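Local coordinates for protein fiber (Bovine adenovirus 4, PDB 4UE0) that probably attaches the virus to a receptor on the host cell, using the trimeric head domain at the end of its fibre, at residues 72-77 and 112-117; 50-55 and 99-104; 34-39 and 61-66; 40-45 and 108-113. All blocks are in the same frame, centred on the assembly; numbering follows the deposited sequence. Where two conformers were deposited one is given.

Interaction 1: residues 72-77 and 112-117; sequences ASCTQQ and SAWTAS
The indole of Trp114 meets the strand 72-77 at a slant. Ala72 CB lies 3.8 Å from Trp114 CE3 on the benzene part, while Cys74 CB stands 3.9 Å from Trp114 CD1 on the pyrrole part. This is a seam of the fibre-head beta-sandwich, where strand 70-77, outermost in one antiparallel sheet of the chain, passes strand 114-120, outermost in the other. Over 72-77 and 114-117 the strands run almost antiparallel (173°), their axes 6.2 Å apart at closest, too wide for a regular ladder, so side chains and water fill the gap. Small Ala72 and Cys74 suit a place beside so broad a ring. Trp114 has CG between its backbone N and carbonyl carbon (chi1 54°), which turns the indole inward, where Leu38, Cys40 and Ile90 also touch it. Cys74 SG adds an oblique sulfur-aromatic contact, 5.3 Å from the centroid of the five-membered ring of Trp114.

Toward Thr75 the two chains bond directly. Thr75 N donates to Ser112 OG at 2.9 Å, the serine hydroxyl standing in for a backbone acceptor, and Ser112 N returns a bond of 3.0 Å to Thr75 O, lying in its carbonyl plane. The Thr75 hydroxyl itself bonds Tyr71 of the second subunit. Between Ser112 and Trp114 the chains are spanned by one water, which donates to Ser73 O at 2.8 Å and to Ala113 O at 2.7 Å.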
loop_
_atom_site.group_PDB
_atom_site.type_symbol
_atom_site.label_atom_id
_atom_site.label_comp_id
_atom_site.label_asym_id
_atom_site.label_seq_id
_atom_site.Cartn_x
_atom_site.Cartn_y
_atom_site.Cartn_z
ATOM N N ALA A 72 8.550 -5.266 -0.407
ATOM C CA ALA A 72 7.365 -4.621 0.148
ATOM C C ALA A 72 7.401 -4.736 1.659
ATOM O O ALA A 72 8.359 -5.254 2.230
ATOM C CB ALA A 72 6.099 -5.245 -0.425
ATOM N N SER A 73 6.380 -4.238 2.349
ATOM C CA SER A 73 6.259 -4.421 3.781
ATOM C C SER A 73 4.840 -4.788 4.148
ATOM O O SER A 73 3.892 -4.550 3.385
ATOM C CB SER A 73 6.702 -3.203 4.583
ATOM O OG SER A 73 5.765 -2.159 4.431
ATOM N N CYS A 74 4.698 -5.383 5.312
ATOM C CA CYS A 74 3.414 -5.720 5.881
ATOM C C CYS A 74 3.499 -5.623 7.375
ATOM O O CYS A 74 4.581 -5.398 7.930
ATOM C CB CYS A 74 2.970 -7.114 5.409
ATOM S SG CYS A 74 3.997 -8.450 6.000
ATOM N N THR A 75 2.359 -5.797 8.057
ATOM C CA THR A 75 2.321 -5.691 9.507
ATOM C C THR A 75 1.470 -6.792 10.118
ATOM O O THR A 75 0.630 -7.402 9.474
ATOM C CB THR A 75 1.766 -4.331 9.983
ATOM O OG1 THR A 75 0.364 -4.236 9.691
ATOM C CG2 THR A 75 2.535 -3.148 9.380
ATOM N N GLN A 76 1.715 -6.979 11.411
ATOM C CA GLN A 76 0.781 -7.682 12.298
ATOM C C GLN A 76 0.551 -6.832 13.550
ATOM O O GLN A 76 1.446 -6.129 14.012
ATOM C CB GLN A 76 1.321 -9.035 12.761
ATOM C CG GLN A 76 1.419 -10.064 11.657
ATOM C CD GLN A 76 1.973 -11.358 12.185
ATOM O OE1 GLN A 76 3.079 -11.403 12.737
ATOM N NE2 GLN A 76 1.207 -12.435 12.068
ATOM N N GLN A 77 -0.664 -6.902 14.061
ATOM C CA GLN A 77 -1.046 -6.242 15.305
ATOM C C GLN A 77 -1.032 -7.273 16.406
ATOM O O GLN A 77 -1.783 -8.248 16.365
ATOM C CB GLN A 77 -2.419 -5.628 15.154
ATOM C CG GLN A 77 -2.925 -4.951 16.408
ATOM C CD GLN A 77 -4.201 -4.202 16.201
ATOM O OE1 GLN A 77 -4.344 -3.482 15.240
ATOM N NE2 GLN A 77 -5.122 -4.339 17.132
ATOM N N SER A 112 -1.248 -7.979 7.202
ATOM C CA SER A 112 -1.882 -7.083 6.239
ATOM C C SER A 112 -1.499 -7.404 4.787
ATOM O O SER A 112 -0.424 -7.911 4.506
ATOM C CB SER A 112 -1.521 -5.641 6.551
ATOM O OG SER A 112 -0.122 -5.442 6.596
ATOM N N ALA A 113 -2.422 -7.090 3.864
ATOM C CA ALA A 113 -2.162 -7.170 2.454
ATOM C C ALA A 113 -1.015 -6.227 2.075
ATOM O O ALA A 113 -0.809 -5.174 2.669
ATOM C CB ALA A 113 -3.406 -6.775 1.695
ATOM N N TRP A 114 -0.299 -6.600 1.028
ATOM C CA TRP A 114 0.822 -5.794 0.547
ATOM C C TRP A 114 0.868 -5.811 -0.946
ATOM O O TRP A 114 0.341 -6.691 -1.615
ATOM C CB TRP A 114 2.160 -6.273 1.148
ATOM C CG TRP A 114 2.468 -7.732 0.968
ATOM C CD1 TRP A 114 2.270 -8.714 1.881
ATOM C CD2 TRP A 114 3.083 -8.367 -0.168
ATOM N NE1 TRP A 114 2.724 -9.903 1.403
ATOM C CE2 TRP A 114 3.203 -9.722 0.134
ATOM C CE3 TRP A 114 3.518 -7.916 -1.422
ATOM C CZ2 TRP A 114 3.712 -10.643 -0.780
ATOM C CZ3 TRP A 114 3.989 -8.832 -2.331
ATOM C CH2 TRP A 114 4.087 -10.180 -2.000
ATOM N N THR A 115 1.570 -4.813 -1.470
ATOM C CA THR A 115 1.804 -4.700 -2.882
ATOM C C THR A 115 3.232 -4.240 -3.146
ATOM O O THR A 115 3.701 -3.331 -2.485
ATOM C CB THR A 115 0.891 -3.637 -3.574
ATOM O OG1 THR A 115 -0.487 -3.993 -3.436
ATOM C CG2 THR A 115 1.237 -3.510 -5.074
ATOM N N ALA A 116 3.857 -4.837 -4.143
ATOM C CA ALA A 116 5.187 -4.461 -4.607
ATOM C C ALA A 116 5.105 -4.028 -6.053
ATOM O O ALA A 116 4.276 -4.534 -6.825
ATOM C CB ALA A 116 6.159 -5.632 -4.496
ATOM N N SER A 117 5.981 -3.115 -6.474
ATOM C CA SER A 117 5.991 -2.625 -7.849
ATOM C C SER A 117 7.425 -2.362 -8.282
ATOM O O SER A 117 8.160 -1.658 -7.573
ATOM C CB SER A 117 5.234 -1.257 -7.937
ATOM O OG SER A 117 5.384 -0.662 -9.222
HETATM O O HOH W 1 1.286 -3.588 3.352
#

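Interaction 2: residues 50-55 and 99-104; sequences TTIYFQ and INFSSS
Asn100 OD1 is gripped from two directions: Thr51 OG1 donates to it at 2.7 Å, and a water stands 2.6 Å from the same Asn100 OD1. The threonine hydroxyl comes from above the amide plane, 37° out of it; the two side chains lie next to each other and point the same way from neighbouring strands. Thr51 places OG1 beside its backbone N (chi1 -49°), within reach of the amide oxygen. Short polar side chains fit this partly solvent-exposed face.

Beneath them runs an antiparallel ladder. Thr51 and Asn100 form a non-hydrogen-bonded pair; Ile52 and Ile99, the hydrogen-bonded pair next to it, exchange bonds of 2.9 Å from Ile52 N to Ile99 O and 2.7 Å from Ile99 N to Ile52 O. Phe101 N continues the ladder with a 2.8 Å bond to Thr50 O.

The other face is apolar. Ile52 CD1 reaches the rim of the Phe101 ring, 3.9 Å from Phe101 CE2, and Ile99 CD1 approaches the rim of the Phe54 ring, 4.1 Å from Phe54 CE1. Branched isoleucines favour extended backbone and give these aromatic edges methyl groups to lean on. Phe19, Ile21 and Leu23 of strand 19-29 press on this layer from the facing sheet. A polar outer face and an aliphatic-aromatic inner one, joined by an antiparallel ladder, are characteristic of a beta-sandwich strand pair, here at the 51-55 edge of one sheet of the fibre head.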
loop_
_atom_site.group_PDB
_atom_site.type_symbol
_atom_site.label_atom_id
_atom_site.label_comp_id
_atom_site.label_asym_id
_atom_site.label_seq_id
_atom_site.Cartn_x
_atom_site.Cartn_y
_atom_site.Cartn_z
ATOM N N THR A 50 9.194 -17.820 8.440
ATOM C CA THR A 50 10.032 -16.771 7.901
ATOM C C THR A 50 10.009 -16.769 6.387
ATOM O O THR A 50 10.356 -15.761 5.776
ATOM C CB THR A 50 11.494 -16.891 8.382
ATOM O OG1 THR A 50 12.001 -18.199 8.104
ATOM C CG2 THR A 50 11.572 -16.666 9.853
ATOM N N THR A 51 9.671 -17.892 5.781
ATOM C CA THR A 51 9.711 -18.025 4.324
ATOM C C THR A 51 8.512 -18.810 3.837
ATOM O O THR A 51 8.174 -19.839 4.431
ATOM C CB THR A 51 10.988 -18.757 3.837
ATOM O OG1 THR A 51 12.155 -18.184 4.450
ATOM C CG2 THR A 51 11.094 -18.744 2.330
ATOM N N ILE A 52 7.860 -18.311 2.794
ATOM C CA ILE A 52 6.841 -19.043 2.065
ATOM C C ILE A 52 7.378 -19.262 0.668
ATOM O O ILE A 52 7.809 -18.320 0.018
ATOM C CB ILE A 52 5.518 -18.263 1.999
ATOM C CG1 ILE A 52 4.933 -18.096 3.398
ATOM C CG2 ILE A 52 4.541 -18.950 1.081
ATOM C CD1 ILE A 52 3.749 -17.139 3.453
ATOM N N TYR A 53 7.396 -20.515 0.220
ATOM C CA TYR A 53 7.923 -20.831 -1.101
ATOM C C TYR A 53 6.959 -21.763 -1.819
ATOM O O TYR A 53 6.160 -22.471 -1.194
ATOM C CB TYR A 53 9.321 -21.460 -0.984
ATOM C CG TYR A 53 9.348 -22.678 -0.143
ATOM C CD1 TYR A 53 8.867 -23.899 -0.623
ATOM C CD2 TYR A 53 9.783 -22.619 1.161
ATOM C CE1 TYR A 53 8.816 -24.997 0.179
ATOM C CE2 TYR A 53 9.779 -23.754 1.958
ATOM C CZ TYR A 53 9.278 -24.947 1.459
ATOM O OH TYR A 53 9.238 -26.070 2.268
ATOM N N PHE A 54 7.057 -21.788 -3.131
ATOM C CA PHE A 54 6.184 -22.586 -3.949
ATOM C C PHE A 54 6.697 -22.562 -5.381
ATOM O O PHE A 54 7.537 -21.748 -5.756
ATOM C CB PHE A 54 4.736 -22.059 -3.877
ATOM C CG PHE A 54 4.590 -20.638 -4.333
ATOM C CD1 PHE A 54 4.836 -19.579 -3.458
ATOM C CD2 PHE A 54 4.219 -20.368 -5.637
ATOM C CE1 PHE A 54 4.716 -18.280 -3.893
ATOM C CE2 PHE A 54 4.089 -19.082 -6.075
ATOM C CZ PHE A 54 4.335 -18.038 -5.208
ATOM N N GLN A 55 6.147 -23.455 -6.178
ATOM C CA GLN A 55 6.525 -23.556 -7.573
ATOM C C GLN A 55 5.566 -22.695 -8.384
ATOM O O GLN A 55 4.336 -22.805 -8.268
ATOM C CB GLN A 55 6.540 -25.013 -8.018
ATOM C CG GLN A 55 7.316 -25.288 -9.288
ATOM C CD GLN A 55 7.423 -26.776 -9.548
ATOM O OE1 GLN A 55 6.932 -27.599 -8.764
ATOM N NE2 GLN A 55 8.066 -27.133 -10.644
ATOM N N ILE A 99 9.103 -16.046 -0.785
ATOM C CA ILE A 99 8.652 -14.855 -0.085
ATOM C C ILE A 99 9.310 -14.911 1.281
ATOM O O ILE A 99 8.967 -15.753 2.112
ATOM C CB ILE A 99 7.107 -14.834 0.066
ATOM C CG1 ILE A 99 6.413 -14.887 -1.302
ATOM C CG2 ILE A 99 6.666 -13.583 0.825
ATOM C CD1 ILE A 99 4.937 -15.163 -1.242
ATOM N N ASN A 100 10.258 -14.013 1.503
ATOM C CA ASN A 100 11.014 -13.982 2.741
ATOM C C ASN A 100 10.602 -12.820 3.586
ATOM O O ASN A 100 10.629 -11.670 3.120
ATOM C CB ASN A 100 12.510 -13.930 2.463
ATOM C CG ASN A 100 13.078 -15.300 2.299
ATOM O OD1 ASN A 100 13.219 -16.041 3.287
ATOM N ND2 ASN A 100 13.419 -15.663 1.083
ATOM N N PHE A 101 10.235 -13.099 4.815
ATOM C CA PHE A 101 9.891 -12.074 5.817
ATOM C C PHE A 101 11.138 -11.734 6.614
ATOM O O PHE A 101 11.934 -12.617 6.929
ATOM C CB PHE A 101 8.745 -12.579 6.702
ATOM C CG PHE A 101 7.509 -12.833 5.913
ATOM C CD1 PHE A 101 6.642 -11.807 5.602
ATOM C CD2 PHE A 101 7.249 -14.089 5.406
ATOM C CE1 PHE A 101 5.532 -12.030 4.819
ATOM C CE2 PHE A 101 6.134 -14.306 4.623
ATOM C CZ PHE A 101 5.286 -13.280 4.317
ATOM N N SER A 102 11.267 -10.481 7.007
ATOM C CA SER A 102 12.462 -10.021 7.695
ATOM C C SER A 102 12.663 -10.690 9.037
ATOM O O SER A 102 13.800 -10.808 9.508
ATOM C CB SER A 102 12.389 -8.512 7.838
ATOM O OG SER A 102 11.183 -8.094 8.453
ATOM N N SER A 103 11.576 -11.095 9.691
ATOM C CA SER A 103 11.629 -11.843 10.921
ATOM C C SER A 103 10.436 -12.792 10.918
ATOM O O SER A 103 9.535 -12.686 10.071
ATOM C CB SER A 103 11.732 -10.899 12.123
ATOM O OG SER A 103 10.620 -10.135 12.305
ATOM N N SER A 104 10.435 -13.716 11.865
ATOM C CA SER A 104 9.369 -14.699 11.914
ATOM C C SER A 104 8.025 -14.050 12.227
ATOM O O SER A 104 7.905 -13.205 13.093
ATOM C CB SER A 104 9.702 -15.802 12.923
ATOM O OG SER A 104 9.789 -15.297 14.243
HETATM O O HOH W 2 13.334 -15.074 5.740
#

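Interaction 3: residues 34-39 and 61-66; sequences YIYILN and ESIFVM
Tyr36 and Leu38 carry the apolar part of this contact, both sending their side chains toward the loop 61-66. The phenol of Tyr36 crosses Val65 at about a right angle, with Val65 CG2 lying obliquely to the ring, 3.9 Å from Tyr36 CE1. Nearer the strand, Ile63 CB is 4.1 Å from Tyr36 CD1. Ile63 then stretches on to Leu38: it turns CG1 in over its own backbone (chi1 70°), and the terminal Ile63 CD1 ends 3.8 Å from Leu38 CB. A long branched residue is apt here, since it touches both strand side chains at once.

No hydrogen bond joins the two segments, and the nearest polar atom of the loop to the ring is Ile63 O, 3.7 Å from Tyr36 CD1. Within the loop, a type I turn from Glu61 to Phe64 is closed by Phe64 N bonding Glu61 O at 3.2 Å, and Phe64 is then the centre of an inverse gamma turn. Ser62 OG bonds Gly59 O.

Leading from the short helix 58-61 to strand 70-77, the loop packs against the inner side of one sheet of the fibre-head beta-sandwich. Strand 34-40 lies between 19-29 and 114-120 there, while Leu38 and Phe64 both touch Ile90 of the opposite sheet.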
loop_
_atom_site.group_PDB
_atom_site.type_symbol
_atom_site.label_atom_id
_atom_site.label_comp_id
_atom_site.label_asym_id
_atom_site.label_seq_id
_atom_site.Cartn_x
_atom_site.Cartn_y
_atom_site.Cartn_z
ATOM N N TYR A 34 7.765 -0.532 -18.446
ATOM C CA TYR A 34 6.879 -1.631 -18.023
ATOM C C TYR A 34 6.836 -1.598 -16.515
ATOM O O TYR A 34 7.860 -1.419 -15.875
ATOM C CB TYR A 34 7.358 -3.008 -18.495
ATOM C CG TYR A 34 7.014 -3.317 -19.917
ATOM C CD1 TYR A 34 7.147 -2.354 -20.913
ATOM C CD2 TYR A 34 6.563 -4.575 -20.273
ATOM C CE1 TYR A 34 6.843 -2.639 -22.227
ATOM C CE2 TYR A 34 6.249 -4.879 -21.585
ATOM C CZ TYR A 34 6.386 -3.905 -22.559
ATOM O OH TYR A 34 6.079 -4.178 -23.883
ATOM N N ILE A 35 5.638 -1.763 -15.973
ATOM C CA ILE A 35 5.445 -1.897 -14.532
ATOM C C ILE A 35 5.058 -3.352 -14.226
ATOM O O ILE A 35 4.185 -3.930 -14.886
ATOM C CB ILE A 35 4.343 -0.982 -14.003
ATOM C CG1 ILE A 35 4.497 0.420 -14.557
ATOM C CG2 ILE A 35 4.388 -0.961 -12.493
ATOM C CD1 ILE A 35 3.283 1.295 -14.297
ATOM N N TYR A 36 5.748 -3.914 -13.238
ATOM C CA TYR A 36 5.534 -5.281 -12.764
ATOM C C TYR A 36 4.999 -5.163 -11.350
ATOM O O TYR A 36 5.676 -4.628 -10.475
ATOM C CB TYR A 36 6.837 -6.072 -12.781
ATOM C CG TYR A 36 7.403 -6.170 -14.167
ATOM C CD1 TYR A 36 6.959 -7.147 -15.024
ATOM C CD2 TYR A 36 8.332 -5.252 -14.632
ATOM C CE1 TYR A 36 7.421 -7.233 -16.327
ATOM C CE2 TYR A 36 8.818 -5.330 -15.934
ATOM C CZ TYR A 36 8.358 -6.330 -16.772
ATOM O OH TYR A 36 8.825 -6.426 -18.051
ATOM N N ILE A 37 3.774 -5.642 -11.139
ATOM C CA ILE A 37 3.070 -5.515 -9.860
ATOM C C ILE A 37 2.845 -6.912 -9.288
ATOM O O ILE A 37 2.373 -7.813 -9.994
ATOM C CB ILE A 37 1.730 -4.767 -10.036
ATOM C CG1 ILE A 37 1.990 -3.303 -10.407
ATOM C CG2 ILE A 37 0.890 -4.833 -8.773
ATOM C CD1 ILE A 37 0.838 -2.621 -11.100
ATOM N N LEU A 38 3.153 -7.055 -8.005
ATOM C CA LEU A 38 2.854 -8.268 -7.257
ATOM C C LEU A 38 2.095 -7.870 -6.007
ATOM O O LEU A 38 2.571 -7.027 -5.245
ATOM C CB LEU A 38 4.135 -9.006 -6.846
ATOM C CG LEU A 38 3.944 -10.316 -6.083
ATOM C CD1 LEU A 38 3.164 -11.348 -6.875
ATOM C CD2 LEU A 38 5.292 -10.892 -5.661
ATOM N N ASN A 39 0.944 -8.482 -5.773
ATOM C CA ASN A 39 0.302 -8.255 -4.530
ATOM C C ASN A 39 -0.187 -9.488 -3.854
ATOM O O ASN A 39 -0.218 -10.560 -4.416
ATOM C CB ASN A 39 -0.765 -7.244 -4.679
ATOM C CG ASN A 39 -1.785 -7.642 -5.654
ATOM O OD1 ASN A 39 -2.184 -8.816 -5.744
ATOM N ND2 ASN A 39 -2.203 -6.675 -6.459
ATOM N N GLU A 61 5.520 -16.349 -13.050
ATOM C CA GLU A 61 6.919 -16.296 -13.397
ATOM C C GLU A 61 7.193 -15.096 -14.315
ATOM O O GLU A 61 8.320 -14.595 -14.322
ATOM C CB GLU A 61 7.376 -17.563 -14.094
ATOM C CG GLU A 61 7.738 -18.739 -13.207
ATOM C CD GLU A 61 8.399 -19.850 -14.002
ATOM O OE1 GLU A 61 7.717 -20.420 -14.875
ATOM O OE2 GLU A 61 9.588 -20.145 -13.776
ATOM N N SER A 62 6.185 -14.655 -15.093
ATOM C CA SER A 62 6.383 -13.619 -16.113
ATOM C C SER A 62 6.746 -12.250 -15.544
ATOM O O SER A 62 7.227 -11.399 -16.299
ATOM C CB SER A 62 5.158 -13.533 -17.056
ATOM O OG SER A 62 3.993 -12.925 -16.480
ATOM N N ILE A 63 6.526 -12.020 -14.246
ATOM C CA ILE A 63 6.814 -10.709 -13.690
ATOM C C ILE A 63 8.248 -10.625 -13.149
ATOM O O ILE A 63 8.702 -9.539 -12.740
ATOM C CB ILE A 63 5.793 -10.270 -12.596
ATOM C CG1 ILE A 63 5.936 -11.105 -11.312
ATOM C CG2 ILE A 63 4.363 -10.276 -13.126
ATOM C CD1 ILE A 63 5.200 -10.540 -10.135
ATOM N N PHE A 64 8.955 -11.757 -13.111
ATOM C CA PHE A 64 10.318 -11.787 -12.569
ATOM C C PHE A 64 11.328 -11.621 -13.692
ATOM O O PHE A 64 12.042 -12.538 -14.059
ATOM C CB PHE A 64 10.583 -13.067 -11.746
ATOM C CG PHE A 64 9.781 -13.136 -10.463
ATOM C CD1 PHE A 64 8.471 -13.590 -10.488
ATOM C CD2 PHE A 64 10.309 -12.713 -9.231
ATOM C CE1 PHE A 64 7.721 -13.668 -9.349
ATOM C CE2 PHE A 64 9.540 -12.781 -8.082
ATOM C CZ PHE A 64 8.242 -13.248 -8.147
ATOM N N VAL A 65 11.357 -10.413 -14.235
ATOM C CA VAL A 65 12.191 -10.073 -15.378
ATOM C C VAL A 65 13.481 -9.433 -14.911
ATOM O O VAL A 65 14.515 -9.591 -15.550
ATOM C CB VAL A 65 11.437 -9.095 -16.309
ATOM C CG1 VAL A 65 12.366 -8.428 -17.316
ATOM C CG2 VAL A 65 10.311 -9.832 -17.023
ATOM N N MET A 66 13.415 -8.676 -13.823
ATOM C CA MET A 66 14.569 -7.932 -13.350
ATOM C C MET A 66 15.396 -8.800 -12.407
ATOM O O MET A 66 14.886 -9.766 -11.801
ATOM C CB MET A 66 14.126 -6.636 -12.639
ATOM C CG MET A 66 13.265 -5.697 -13.486
ATOM S SD MET A 66 13.993 -5.157 -15.065
ATOM C CE MET A 66 15.034 -3.787 -14.548
#

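Interaction 4: residues 40-45 and 108-113; sequences CSQFMP and NIMVSA
Phe43 and Val111 exchange two backbone hydrogen bonds, the sole regular bridge between these otherwise irregular chains: Phe43 N to Val111 O at 3.2 Å and Val111 N to Phe43 O at 2.8 Å. Farther on, Asn108 N bonds Pro45 O at 2.7 Å. At the other end, beside Ala113, a water ties the chains by donating to Ser41 O at 3.0 Å and to Ser112 O at 2.8 Å; that water also lies in the plane of the Phe43 ring, at its edge.

The segments run in opposite directions, 173° apart. They lie where strand 34-40 has just ended and strand 114-120 is about to begin, so the antiparallel pairing of those neighbours in the fibre-head sandwich is carried on, loosely, into two loops.

Among apolar contacts, the CH-pi one stands out. A chi1 of 67° folds the Phe43 ring back over Val111, whose CB sits 4.0 Å from the ring centroid and 21° off the normal. Val111 CG2 then meets Pro45 CD at 3.7 Å; compact, branched valine can serve both rings. On the far side, flexible Met110 bends at chi2 and chi3, bringing its CE to 3.5 Å from Gln42 NE2. The amide of Gln42 enters the subunit interface, where OE1 accepts from the backbone N of Tyr71 and NE2 donates to the backbone O of Pro69, both of the second subunit.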
loop_
_atom_site.group_PDB
_atom_site.type_symbol
_atom_site.label_atom_id
_atom_site.label_comp_id
_atom_site.label_asym_id
_atom_site.label_seq_id
_atom_site.Cartn_x
_atom_site.Cartn_y
_atom_site.Cartn_z
ATOM N N CYS A 40 -0.514 -9.305 -2.596
ATOM C CA CYS A 40 -0.944 -10.389 -1.752
ATOM C C CYS A 40 -2.048 -9.902 -0.856
ATOM O O CYS A 40 -1.940 -8.847 -0.243
ATOM C CB CYS A 40 0.252 -10.837 -0.916
ATOM S SG CYS A 40 0.055 -12.385 -0.020
ATOM N N SER A 41 -3.111 -10.693 -0.760
ATOM C CA SER A 41 -4.173 -10.389 0.198
ATOM C C SER A 41 -3.722 -10.644 1.624
ATOM O O SER A 41 -2.701 -11.327 1.854
ATOM C CB SER A 41 -5.433 -11.196 -0.117
ATOM O OG SER A 41 -6.038 -10.793 -1.333
ATOM N N GLN A 42 -4.444 -10.113 2.609
ATOM C CA GLN A 42 -4.168 -10.479 3.979
ATOM C C GLN A 42 -4.229 -12.004 4.156
ATOM O O GLN A 42 -4.937 -12.704 3.447
ATOM C CB GLN A 42 -5.120 -9.782 4.936
ATOM C CG GLN A 42 -6.564 -10.219 4.810
ATOM C CD GLN A 42 -7.465 -9.367 5.671
ATOM O OE1 GLN A 42 -7.462 -8.138 5.576
ATOM N NE2 GLN A 42 -8.221 -10.001 6.543
ATOM N N PHE A 43 -3.448 -12.492 5.108
ATOM C CA PHE A 43 -3.437 -13.913 5.386
ATOM C C PHE A 43 -3.089 -14.144 6.839
ATOM O O PHE A 43 -2.517 -13.287 7.515
ATOM C CB PHE A 43 -2.461 -14.658 4.474
ATOM C CG PHE A 43 -1.004 -14.332 4.717
ATOM C CD1 PHE A 43 -0.450 -13.181 4.167
ATOM C CD2 PHE A 43 -0.207 -15.142 5.487
ATOM C CE1 PHE A 43 0.875 -12.853 4.384
ATOM C CE2 PHE A 43 1.118 -14.814 5.717
ATOM C CZ PHE A 43 1.652 -13.663 5.171
ATOM N N MET A 44 -3.407 -15.349 7.305
ATOM C CA MET A 44 -3.212 -15.710 8.703
ATOM C C MET A 44 -2.274 -16.920 8.771
ATOM O O MET A 44 -2.695 -18.081 8.594
ATOM C CB MET A 44 -4.475 -16.012 9.484
ATOM C CG MET A 44 -4.145 -16.224 10.947
ATOM S SD MET A 44 -5.624 -16.579 11.901
ATOM C CE MET A 44 -6.215 -14.911 12.190
ATOM N N PRO A 45 -0.985 -16.689 9.018
ATOM C CA PRO A 45 -0.080 -17.807 9.180
ATOM C C PRO A 45 -0.411 -18.549 10.471
ATOM O O PRO A 45 -0.815 -17.939 11.460
ATOM C CB PRO A 45 1.294 -17.132 9.251
ATOM C CG PRO A 45 1.028 -15.817 9.885
ATOM C CD PRO A 45 -0.318 -15.398 9.322
ATOM N N ASN A 108 -1.143 -17.125 14.053
ATOM C CA ASN A 108 -2.565 -16.905 14.345
ATOM C C ASN A 108 -2.962 -15.435 14.513
ATOM O O ASN A 108 -3.938 -15.121 15.175
ATOM C CB ASN A 108 -3.013 -17.760 15.542
ATOM C CG ASN A 108 -2.614 -19.210 15.369
ATOM O OD1 ASN A 108 -1.969 -19.821 16.246
ATOM N ND2 ASN A 108 -2.933 -19.747 14.216
ATOM N N ILE A 109 -2.200 -14.564 13.867
ATOM C CA ILE A 109 -2.515 -13.161 13.802
ATOM C C ILE A 109 -2.495 -12.759 12.329
ATOM O O ILE A 109 -1.577 -13.106 11.585
ATOM C CB ILE A 109 -1.484 -12.312 14.602
ATOM C CG1 ILE A 109 -1.562 -12.661 16.081
ATOM C CG2 ILE A 109 -1.724 -10.824 14.333
ATOM C CD1 ILE A 109 -0.599 -11.877 16.936
ATOM N N MET A 110 -3.496 -12.003 11.903
ATOM C CA MET A 110 -3.583 -11.603 10.520
ATOM C C MET A 110 -2.398 -10.726 10.094
ATOM O O MET A 110 -1.969 -9.853 10.834
ATOM C CB MET A 110 -4.878 -10.828 10.276
ATOM C CG MET A 110 -5.255 -10.729 8.808
ATOM S SD MET A 110 -5.787 -12.291 8.044
ATOM C CE MET A 110 -7.348 -12.519 8.877
ATOM N N VAL A 111 -1.911 -10.956 8.887
ATOM C CA VAL A 111 -0.868 -10.153 8.241
ATOM C C VAL A 111 -1.574 -9.283 7.214
ATOM O O VAL A 111 -2.393 -9.786 6.434
ATOM C CB VAL A 111 0.174 -11.035 7.552
ATOM C CG1 VAL A 111 1.221 -10.206 6.840
ATOM C CG2 VAL A 111 0.852 -11.976 8.541
ATOM N N SER A 112 -1.248 -7.979 7.202
ATOM C CA SER A 112 -1.882 -7.083 6.239
ATOM C C SER A 112 -1.499 -7.404 4.787
ATOM O O SER A 112 -0.424 -7.911 4.506
ATOM C CB SER A 112 -1.521 -5.641 6.551
ATOM O OG SER A 112 -0.122 -5.442 6.596
ATOM N N ALA A 113 -2.422 -7.090 3.864
ATOM C CA ALA A 113 -2.162 -7.170 2.454
ATOM C C ALA A 113 -1.015 -6.227 2.075
ATOM O O ALA A 113 -0.809 -5.174 2.669
ATOM C CB ALA A 113 -3.406 -6.775 1.695
HETATM O O HOH W 3 -0.112 -10.299 3.012
HETATM O O HOH W 4 -5.827 -6.497 4.056
#

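In the fold
From the N terminus, 34-39 comes first, and interaction 3 closes the shortest loop at 61-66, laying the chain after helix 58-61 on strand 34-40. Before that, the chain has passed 40-45 and 50-55, which open interactions 4 and 2, so interaction 3 crosses both. Interaction 1 opens afterwards, at 72-77. Interaction 2 closes at 99-104, nested inside the loop that interaction 4 completes at 108-113, and crosses interaction 1, which ends on the same stretch as interaction 4, sharing Ser112 and Ala113. Interaction 2 pairs strands within one sheet, interaction 1 joins the two sheets along a seam, and interaction 4 joins the loops following 34-40 and preceding 114-120, with Phe43 meeting Phe101 of interaction 2.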